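PDB 5FJL: fiber protein from Raptor siadenovirus a, which forms the adenovirus fibre, whose trimeric head domain, the part in this structure, probably mediates attachment of the virion to host cells. Local coordinates for residues D41-T46 with V51-K56; D90-T95 with E99-L104; H126-L131 with E152-T157. All blocks are in the same frame, centred on the assembly; numbering follows the deposited sequence. Where two conformers were deposited one is given.

Contact 1: residues D41-T46 with V51-K56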
loop_
_atom_site.group_PDB
_atom_site.type_symbol
_atom_site.label_atom_id
_atom_site.label_comp_id
_atom_site.label_asym_id
_atom_site.label_seq_id
_atom_site.Cartn_x
_atom_site.Cartn_y
_atom_site.Cartn_z
ATOM N N ASP A 41 -1.998 -13.975 19.985
ATOM C CA ASP A 41 -0.994 -12.963 20.270
ATOM C C ASP A 41 0.347 -13.643 20.206
ATOM O O ASP A 41 0.487 -14.831 20.528
ATOM C CB ASP A 41 -1.178 -12.368 21.662
ATOM C CG ASP A 41 -2.410 -11.472 21.761
ATOM O OD1 ASP A 41 -2.839 -10.908 20.740
ATOM O OD2 ASP A 41 -2.961 -11.341 22.870
ATOM N N GLY A 42 1.363 -12.888 19.800
ATOM C CA GLY A 42 2.720 -13.380 19.812
ATOM C C GLY A 42 3.730 -12.247 19.853
ATOM O O GLY A 42 3.393 -11.074 19.908
ATOM N N HIS A 43 5.002 -12.612 19.880
ATOM C CA HIS A 43 6.064 -11.634 19.823
ATOM C C HIS A 43 7.315 -12.209 19.218
ATOM O O HIS A 43 7.500 -13.424 19.128
ATOM C CB HIS A 43 6.350 -11.015 21.220
ATOM C CG HIS A 43 7.041 -11.923 22.183
ATOM N ND1 HIS A 43 6.345 -12.762 23.016
ATOM C CD2 HIS A 43 8.350 -12.150 22.427
ATOM C CE1 HIS A 43 7.207 -13.441 23.771
ATOM N NE2 HIS A 43 8.417 -13.052 23.463
ATOM N N PHE A 44 8.187 -11.299 18.822
ATOM C CA PHE A 44 9.544 -11.599 18.386
ATOM C C PHE A 44 10.553 -10.736 19.131
ATOM O O PHE A 44 10.200 -9.627 19.605
ATOM C CB PHE A 44 9.755 -11.327 16.884
ATOM C CG PHE A 44 9.008 -12.252 15.963
ATOM C CD1 PHE A 44 9.414 -13.542 15.805
ATOM C CD2 PHE A 44 7.905 -11.800 15.238
ATOM C CE1 PHE A 44 8.740 -14.399 14.952
ATOM C CE2 PHE A 44 7.238 -12.648 14.370
ATOM C CZ PHE A 44 7.664 -13.947 14.233
ATOM N N LEU A 45 11.773 -11.225 19.268
ATOM C CA LEU A 45 12.928 -10.473 19.753
ATOM C C LEU A 45 13.816 -10.096 18.583
ATOM O O LEU A 45 14.082 -10.940 17.713
ATOM C CB LEU A 45 13.763 -11.278 20.771
ATOM C CG LEU A 45 13.318 -11.281 22.252
ATOM C CD1 LEU A 45 13.699 -9.991 22.934
ATOM C CD2 LEU A 45 11.875 -11.535 22.409
ATOM N N THR A 46 14.307 -8.874 18.585
ATOM C CA THR A 46 15.309 -8.422 17.615
ATOM C C THR A 46 16.726 -8.645 18.174
ATOM O O THR A 46 16.901 -8.944 19.378
ATOM C CB THR A 46 15.163 -6.928 17.331
ATOM O OG1 THR A 46 15.423 -6.216 18.538
ATOM C CG2 THR A 46 13.748 -6.548 16.850
ATOM N N VAL A 51 11.461 -5.979 21.625
ATOM C CA VAL A 51 10.312 -6.867 21.519
ATOM C C VAL A 51 9.308 -6.266 20.540
ATOM O O VAL A 51 8.921 -5.100 20.701
ATOM C CB VAL A 51 9.634 -7.071 22.893
ATOM C CG1 VAL A 51 8.383 -7.941 22.790
ATOM C CG2 VAL A 51 10.631 -7.662 23.883
ATOM N N ILE A 52 8.908 -7.060 19.559
ATOM C CA ILE A 52 7.857 -6.743 18.577
ATOM C C ILE A 52 6.658 -7.591 18.948
ATOM O O ILE A 52 6.708 -8.793 18.818
ATOM C CB ILE A 52 8.248 -7.127 17.111
ATOM C CG1 ILE A 52 9.472 -6.362 16.600
ATOM C CG2 ILE A 52 7.064 -6.910 16.154
ATOM C CD1 ILE A 52 10.005 -6.961 15.309
ATOM N N ASN A 53 5.570 -6.979 19.349
ATOM C CA ASN A 53 4.347 -7.717 19.665
ATOM C C ASN A 53 3.457 -7.721 18.458
ATOM O O ASN A 53 3.433 -6.738 17.678
ATOM C CB ASN A 53 3.616 -7.044 20.829
ATOM C CG ASN A 53 4.391 -7.168 22.109
ATOM O OD1 ASN A 53 4.641 -8.252 22.583
ATOM N ND2 ASN A 53 4.930 -6.053 22.563
ATOM N N PHE A 54 2.726 -8.804 18.255
ATOM C CA PHE A 54 1.735 -8.835 17.193
ATOM C C PHE A 54 0.459 -9.556 17.617
ATOM O O PHE A 54 0.481 -10.336 18.558
ATOM C CB PHE A 54 2.340 -9.448 15.935
ATOM C CG PHE A 54 2.737 -10.890 16.081
ATOM C CD1 PHE A 54 1.814 -11.915 15.921
ATOM C CD2 PHE A 54 4.047 -11.220 16.379
ATOM C CE1 PHE A 54 2.194 -13.262 16.062
ATOM C CE2 PHE A 54 4.431 -12.559 16.484
ATOM C CZ PHE A 54 3.508 -13.566 16.344
ATOM N N ARG A 55 -0.645 -9.264 16.928
ATOM C CA ARG A 55 -1.911 -9.953 17.118
ATOM C C ARG A 55 -2.428 -10.409 15.794
ATOM O O ARG A 55 -2.530 -9.584 14.877
ATOM C CB ARG A 55 -2.943 -9.060 17.768
ATOM C CG ARG A 55 -4.268 -9.769 18.022
ATOM C CD ARG A 55 -5.015 -9.125 19.177
ATOM N NE ARG A 55 -6.048 -10.013 19.691
ATOM C CZ ARG A 55 -6.320 -10.233 20.983
ATOM N NH1 ARG A 55 -5.626 -9.640 21.968
ATOM N NH2 ARG A 55 -7.305 -11.083 21.301
ATOM N N LYS A 56 -2.723 -11.700 15.659
ATOM C CA LYS A 56 -3.263 -12.305 14.431
ATOM C C LYS A 56 -4.754 -12.499 14.624
ATOM O O LYS A 56 -5.195 -12.978 15.686
ATOM C CB LYS A 56 -2.622 -13.652 14.185
ATOM C CG LYS A 56 -1.132 -13.602 14.008
ATOM C CD LYS A 56 -0.521 -14.971 13.823
ATOM C CE LYS A 56 -0.677 -15.514 12.422
ATOM N NZ LYS A 56 0.290 -16.615 12.180
HETATM O O HOH W 1 2.260 -10.091 22.386
#
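Strands 38-45 and 51-59 form a beta hairpin near the start of the fibre head, and D41-L45 and V51-K56 lie on its two antiparallel arms, the strand axes 158° apart. Two hydrogen-bonded pairs, G42 with F54 and F44 with I52, carry the pairing, each with two N-H...O=C bonds; F54 N to G42 O measures 2.9 Å. Between and beyond them lie the non-hydrogen-bonded pairs D41-R55, H43-N53 and L45-V51.

On the inner face, F54 has its CG between the backbone N and the carbonyl carbon (chi1 64°), which swings the ring back across the partner strand and lays one face over G42. G42 CA stands 3.8 Å from the F54 ring centroid, a CH-pi contact. Glycine suits this place because a CB would collide with the ring. F54 also meets F44 obliquely, CE2 to CE2 at 3.5 Å, the planes 33° apart. L104 and L110 pack on F44, and T65 and L67 of the next strand on F54.

The other face is more polar. In this exposed setting the D41 carboxylate stands over the R55 guanidinium face, with D41 OD1 3.2 Å from the R55 CD methylene. D41 OD2 completes a salt bridge 3.3 Å from R55 NH1, well out of the guanidinium plane, so charge rather than a directed N-H holds the pair. L45 CD1 touches V51 CG2 at the far end. A water donates to both G42 O and N53 OD1, at 2.9 Å from G42 O, while N53 ND2 bonds N69 OD1.

Contact 2: residues D90-T95 with E99-L104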
loop_
_atom_site.group_PDB
_atom_site.type_symbol
_atom_site.label_atom_id
_atom_site.label_comp_id
_atom_site.label_asym_id
_atom_site.label_seq_id
_atom_site.Cartn_x
_atom_site.Cartn_y
_atom_site.Cartn_z
ATOM N N ASP A 90 19.828 -4.026 14.559
ATOM C CA ASP A 90 18.817 -5.039 14.349
ATOM C C ASP A 90 18.853 -5.646 12.943
ATOM O O ASP A 90 18.209 -6.652 12.690
ATOM C CB ASP A 90 17.426 -4.466 14.594
ATOM C CG ASP A 90 17.187 -4.079 16.024
ATOM O OD1 ASP A 90 17.730 -4.788 16.907
ATOM O OD2 ASP A 90 16.438 -3.108 16.293
ATOM N N PHE A 91 19.582 -5.008 12.014
ATOM C CA PHE A 91 19.600 -5.453 10.635
ATOM C C PHE A 91 20.732 -6.444 10.410
ATOM O O PHE A 91 21.740 -6.433 11.142
ATOM C CB PHE A 91 19.747 -4.250 9.710
ATOM C CG PHE A 91 18.532 -3.351 9.690
ATOM C CD1 PHE A 91 18.410 -2.330 10.625
ATOM C CD2 PHE A 91 17.520 -3.574 8.788
ATOM C CE1 PHE A 91 17.298 -1.517 10.629
ATOM C CE2 PHE A 91 16.386 -2.764 8.781
ATOM C CZ PHE A 91 16.277 -1.744 9.716
ATOM N N LYS A 92 20.594 -7.283 9.395
ATOM C CA LYS A 92 21.701 -8.188 9.023
ATOM C C LYS A 92 22.916 -7.357 8.650
ATOM O O LYS A 92 24.061 -7.649 9.088
ATOM C CB LYS A 92 21.285 -9.117 7.897
ATOM C CG LYS A 92 22.391 -10.094 7.509
ATOM C CD LYS A 92 21.839 -11.140 6.562
ATOM C CE LYS A 92 22.945 -12.050 6.030
ATOM N NZ LYS A 92 23.196 -13.129 7.022
ATOM N N SER A 93 22.706 -6.332 7.857
ATOM C CA SER A 93 23.668 -5.347 7.519
ATOM C C SER A 93 23.048 -3.970 7.775
ATOM O O SER A 93 21.931 -3.728 7.353
ATOM C CB SER A 93 24.015 -5.524 6.014
ATOM O OG SER A 93 24.583 -4.343 5.492
ATOM N N SER A 94 23.782 -3.079 8.423
ATOM C CA SER A 94 23.256 -1.750 8.720
ATOM C C SER A 94 23.336 -0.737 7.578
ATOM O O SER A 94 22.831 0.375 7.691
ATOM C CB SER A 94 23.941 -1.162 9.944
ATOM O OG SER A 94 25.321 -1.043 9.764
ATOM N N THR A 95 23.943 -1.089 6.441
ATOM C CA THR A 95 23.950 -0.174 5.319
ATOM C C THR A 95 22.540 0.050 4.806
ATOM O O THR A 95 21.748 -0.901 4.750
ATOM C CB THR A 95 24.804 -0.712 4.157
ATOM O OG1 THR A 95 26.062 -1.162 4.675
ATOM C CG2 THR A 95 24.998 0.386 3.124
ATOM N N GLU A 99 17.231 -3.233 -0.032
ATOM C CA GLU A 99 16.653 -4.434 0.534
ATOM C C GLU A 99 17.281 -4.566 1.905
ATOM O O GLU A 99 18.522 -4.591 2.010
ATOM C CB GLU A 99 17.034 -5.715 -0.234
ATOM C CG GLU A 99 16.622 -5.899 -1.660
ATOM C CD GLU A 99 17.379 -7.067 -2.347
ATOM O OE1 GLU A 99 18.348 -7.649 -1.787
ATOM O OE2 GLU A 99 16.981 -7.404 -3.467
ATOM N N LEU A 100 16.463 -4.698 2.939
ATOM C CA LEU A 100 16.964 -4.810 4.305
ATOM C C LEU A 100 16.351 -6.022 4.966
ATOM O O LEU A 100 15.173 -6.339 4.773
ATOM C CB LEU A 100 16.561 -3.549 5.076
ATOM C CG LEU A 100 17.063 -2.223 4.537
ATOM C CD1 LEU A 100 16.393 -1.096 5.289
ATOM C CD2 LEU A 100 18.564 -2.153 4.728
ATOM N N LEU A 101 17.140 -6.700 5.808
ATOM C CA LEU A 101 16.740 -7.924 6.488
ATOM C C LEU A 101 16.865 -7.763 7.991
ATOM O O LEU A 101 17.920 -7.382 8.471
ATOM C CB LEU A 101 17.637 -9.099 6.060
ATOM C CG LEU A 101 17.630 -9.464 4.581
ATOM C CD1 LEU A 101 18.400 -10.758 4.359
ATOM C CD2 LEU A 101 16.247 -9.639 4.019
ATOM N N ILE A 102 15.802 -8.061 8.718
ATOM C CA ILE A 102 15.805 -8.000 10.180
ATOM C C ILE A 102 15.552 -9.417 10.678
ATOM O O ILE A 102 14.429 -9.896 10.648
ATOM C CB ILE A 102 14.692 -7.033 10.677
ATOM C CG1 ILE A 102 14.899 -5.619 10.108
ATOM C CG2 ILE A 102 14.664 -7.019 12.201
ATOM C CD1 ILE A 102 13.690 -4.696 10.253
ATOM N N PRO A 103 16.606 -10.097 11.182
ATOM C CA PRO A 103 16.392 -11.448 11.683
ATOM C C PRO A 103 15.730 -11.416 13.059
ATOM O O PRO A 103 16.094 -10.555 13.884
ATOM C CB PRO A 103 17.838 -12.005 11.784
ATOM C CG PRO A 103 18.652 -10.821 11.957
ATOM C CD PRO A 103 18.015 -9.724 11.129
ATOM N N LEU A 104 14.785 -12.295 13.283
ATOM C CA LEU A 104 13.986 -12.303 14.504
ATOM C C LEU A 104 14.149 -13.633 15.232
ATOM O O LEU A 104 14.615 -14.624 14.649
ATOM C CB LEU A 104 12.525 -12.043 14.150
ATOM C CG LEU A 104 12.256 -10.684 13.461
ATOM C CD1 LEU A 104 10.852 -10.682 12.909
ATOM C CD2 LEU A 104 12.495 -9.520 14.383
HETATM O O HOH W 2 16.958 -8.134 14.679
#
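I102 and L100 come to the CD2-CE2 bond of the F91 ring from opposite sides of its plane, both obliquely. CE2 of F91 lies 3.5 Å from I102 CG1, the isoleucine running alongside and pointing the same way, and 3.8 Å from L100 CB, whose side chain slants across. With CG beside its own backbone N (chi1 -69°), F91 drops toward these two residues, and M161 of strand 160-171 packs on F91 and I102. A large flat hydrocarbon suits this buried spot between two branched aliphatic chains.

The segment D90-T95 is an irregular loop leading from strand 78-87 into strand 99-103, and it folds back over that strand. One backbone bond joins them: K92 N donates to L101 O at 2.8 Å, nearly in line with the carbonyl. Next to this bond the K92 methylenes, well suited to a leucine neighbour, run alongside L101, CB to CB 4.1 Å, while the ammonium end leads away; G77 of the second subunit packs on both.

P103 CD sits 3.5 Å from D90 O, and a water donates to D90 O and P103 O. L100 CD2 approaches T95 O, which accepts from K97 NZ, at 3.4 Å.

Contact 3: residues H126-L131 with E152-T157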
loop_
_atom_site.group_PDB
_atom_site.type_symbol
_atom_site.label_atom_id
_atom_site.label_comp_id
_atom_site.label_asym_id
_atom_site.label_seq_id
_atom_site.Cartn_x
_atom_site.Cartn_y
_atom_site.Cartn_z
ATOM N N HIS A 126 21.603 12.347 7.747
ATOM C CA HIS A 126 20.333 12.595 7.061
ATOM C C HIS A 126 19.131 11.967 7.749
ATOM O O HIS A 126 19.269 11.082 8.592
ATOM C CB HIS A 126 20.380 12.075 5.585
ATOM C CG HIS A 126 21.380 12.786 4.747
ATOM N ND1 HIS A 126 22.580 12.227 4.376
ATOM C CD2 HIS A 126 21.383 14.050 4.276
ATOM C CE1 HIS A 126 23.267 13.110 3.670
ATOM N NE2 HIS A 126 22.552 14.214 3.581
ATOM N N VAL A 127 17.955 12.420 7.344
ATOM C CA VAL A 127 16.683 11.857 7.723
ATOM C C VAL A 127 15.952 11.584 6.425
ATOM O O VAL A 127 15.735 12.513 5.612
ATOM C CB VAL A 127 15.850 12.798 8.582
ATOM C CG1 VAL A 127 14.484 12.189 8.914
ATOM C CG2 VAL A 127 16.573 13.095 9.880
ATOM N N TYR A 128 15.554 10.333 6.217
ATOM C CA TYR A 128 14.849 9.921 4.999
ATOM C C TYR A 128 13.463 9.455 5.417
ATOM O O TYR A 128 13.312 8.472 6.134
ATOM C CB TYR A 128 15.584 8.788 4.305
ATOM C CG TYR A 128 16.949 9.161 3.824
ATOM C CD1 TYR A 128 17.100 10.060 2.777
ATOM C CD2 TYR A 128 18.092 8.639 4.406
ATOM C CE1 TYR A 128 18.358 10.453 2.358
ATOM C CE2 TYR A 128 19.353 8.992 3.964
ATOM C CZ TYR A 128 19.462 9.898 2.926
ATOM O OH TYR A 128 20.702 10.278 2.452
ATOM N N ARG A 129 12.448 10.104 4.897
ATOM C CA ARG A 129 11.068 9.773 5.145
ATOM C C ARG A 129 10.509 9.215 3.872
ATOM O O ARG A 129 10.542 9.902 2.847
ATOM C CB ARG A 129 10.324 11.032 5.571
ATOM C CG ARG A 129 8.880 10.898 5.888
ATOM C CD ARG A 129 8.299 12.306 6.165
ATOM N NE ARG A 129 6.909 12.239 6.481
ATOM C CZ ARG A 129 6.403 12.144 7.690
ATOM N NH1 ARG A 129 7.202 12.068 8.764
ATOM N NH2 ARG A 129 5.102 12.163 7.876
ATOM N N GLU A 130 10.003 7.998 3.908
ATOM C CA GLU A 130 9.640 7.308 2.659
ATOM C C GLU A 130 8.642 6.217 2.849
ATOM O O GLU A 130 8.545 5.603 3.891
ATOM C CB GLU A 130 10.834 6.735 1.954
ATOM C CG GLU A 130 11.722 5.912 2.799
ATOM C CD GLU A 130 13.074 5.546 2.114
ATOM O OE1 GLU A 130 14.014 6.340 1.953
ATOM O OE2 GLU A 130 13.171 4.381 1.805
ATOM N N LEU A 131 7.875 5.942 1.777
ATOM C CA LEU A 131 7.045 4.748 1.732
ATOM C C LEU A 131 7.929 3.588 1.302
ATOM O O LEU A 131 8.758 3.704 0.409
ATOM C CB LEU A 131 5.782 4.880 0.819
ATOM C CG LEU A 131 4.552 5.589 1.448
ATOM C CD1 LEU A 131 4.821 7.079 1.649
ATOM C CD2 LEU A 131 3.294 5.392 0.615
ATOM N N GLU A 152 15.481 3.415 -3.039
ATOM C CA GLU A 152 16.814 3.995 -3.312
ATOM C C GLU A 152 17.893 3.693 -2.284
ATOM O O GLU A 152 17.830 4.214 -1.153
ATOM C CB GLU A 152 16.691 5.504 -3.456
ATOM C CG GLU A 152 17.873 6.121 -4.202
ATOM C CD GLU A 152 17.906 7.636 -4.104
ATOM O OE1 GLU A 152 16.820 8.276 -4.135
ATOM O OE2 GLU A 152 19.031 8.176 -3.976
ATOM N N SER A 153 18.907 2.935 -2.678
ATOM C CA SER A 153 20.051 2.651 -1.806
ATOM C C SER A 153 20.888 3.900 -1.537
ATOM O O SER A 153 20.959 4.805 -2.380
ATOM C CB SER A 153 20.935 1.542 -2.371
ATOM O OG SER A 153 21.589 2.010 -3.524
ATOM N N LYS A 154 21.446 3.962 -0.327
ATOM C CA LYS A 154 22.326 5.048 0.094
ATOM C C LYS A 154 23.563 4.411 0.690
ATOM O O LYS A 154 23.472 3.388 1.386
ATOM C CB LYS A 154 21.676 5.928 1.173
ATOM C CG LYS A 154 20.305 6.489 0.839
ATOM C CD LYS A 154 20.374 7.593 -0.189
ATOM C CE LYS A 154 18.966 8.103 -0.416
ATOM N NZ LYS A 154 18.942 9.184 -1.424
ATOM N N HIS A 155 24.721 5.036 0.475
ATOM C CA HIS A 155 25.977 4.565 1.062
ATOM C C HIS A 155 26.152 5.191 2.429
ATOM O O HIS A 155 27.023 6.047 2.659
ATOM C CB HIS A 155 27.172 4.920 0.158
ATOM C CG HIS A 155 27.182 4.184 -1.140
ATOM N ND1 HIS A 155 27.172 2.806 -1.216
ATOM C CD2 HIS A 155 27.231 4.635 -2.418
ATOM C CE1 HIS A 155 27.198 2.439 -2.487
ATOM N NE2 HIS A 155 27.236 3.530 -3.235
ATOM N N GLU A 156 25.237 4.813 3.321
ATOM C CA GLU A 156 25.160 5.354 4.687
ATOM C C GLU A 156 24.718 4.248 5.608
ATOM O O GLU A 156 24.117 3.277 5.183
ATOM C CB GLU A 156 24.158 6.487 4.797
ATOM C CG GLU A 156 24.498 7.713 3.981
ATOM C CD GLU A 156 23.397 8.718 3.994
ATOM O OE1 GLU A 156 23.221 9.404 5.032
ATOM O OE2 GLU A 156 22.705 8.883 2.972
ATOM N N THR A 157 25.050 4.387 6.882
ATOM C CA THR A 157 24.692 3.434 7.933
ATOM C C THR A 157 23.379 3.849 8.604
ATOM O O THR A 157 23.182 5.016 8.950
ATOM C CB THR A 157 25.808 3.392 8.990
ATOM O OG1 THR A 157 27.004 2.927 8.327
ATOM C CG2 THR A 157 25.511 2.489 10.139
HETATM O O HOH W 3 14.165 5.113 -1.097
#
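E156 OE1 is gripped by two groups, H126 ND1 from across the contact and T123 OG1 from just before strand 127-138. H126 ND1 donates to E156 OE1 at 3.0 Å with an N-H...O angle of 172°. The acceptor lies at the edge of the imidazole, in its plane, as suits a ring N-H; from the acceptor's side the approach comes from above the carboxylate plane, which stands 77° from the ring. These two bonds to OE1 should help to fix the rotation of the carboxylate. On its other oxygen, Y128 OH donates to E156 OE2; the 2.5 Å between them is unusually short, and the exact value should not be weighed heavily.

E156 can span the distance because its chain is extended beyond CG, carrying the carboxylate over to H126 and Y128 while the backbones stay far apart. Glutamate thus has the length for the place, and tyrosine brings a hydroxyl at the end of a rigid ring.

K154 approaches Y128 from the opposite direction. Its chain bends at chi2 (-73°), and the methylene CE then makes an off-centre CH-pi contact, 3.7 Å from Y128 CE1. The ammonium continues past the ring to E152, where K154 NZ and E152 OE2 make a salt bridge of 2.7 Å within the same loop. Lysine therefore serves twice, its methylenes against the aromatic and its charge against the acid.

The loop E152-T157 follows strand 144-149 and precedes strand 160-171, while H126-L131 opens strand 127-138, which pairs with 115-122 and 144-149. L96 packs against Y128 and K154. R129 of strand 127-138 bonds R150 O and D98 O of the third subunit through its guanidinium, and S151 OG of that subunit through its backbone O.

In the fold
The three contacts follow one another along the chain and all reach the same antiparallel sheet. Contact 1 and contact 2 have centres about 17 Å apart yet touch: L104, at the end of 99-104, packs under the hairpin, with its CD2 3.7 Å from I52 CD1. Contacts 2 and 3 lie closer, centres about 14 Å apart, and join where T95 CG2 meets E156 O at 3.7 Å. Contacts 1 and 3 sit on opposite sides of the chain's centre, their nearest atoms about 16 Å apart; contact 2, which touches both, lies between them in the packing. Contacts 2 and 3 also adjoin neighbouring subunits of the trimer, whereas contact 1 touches none.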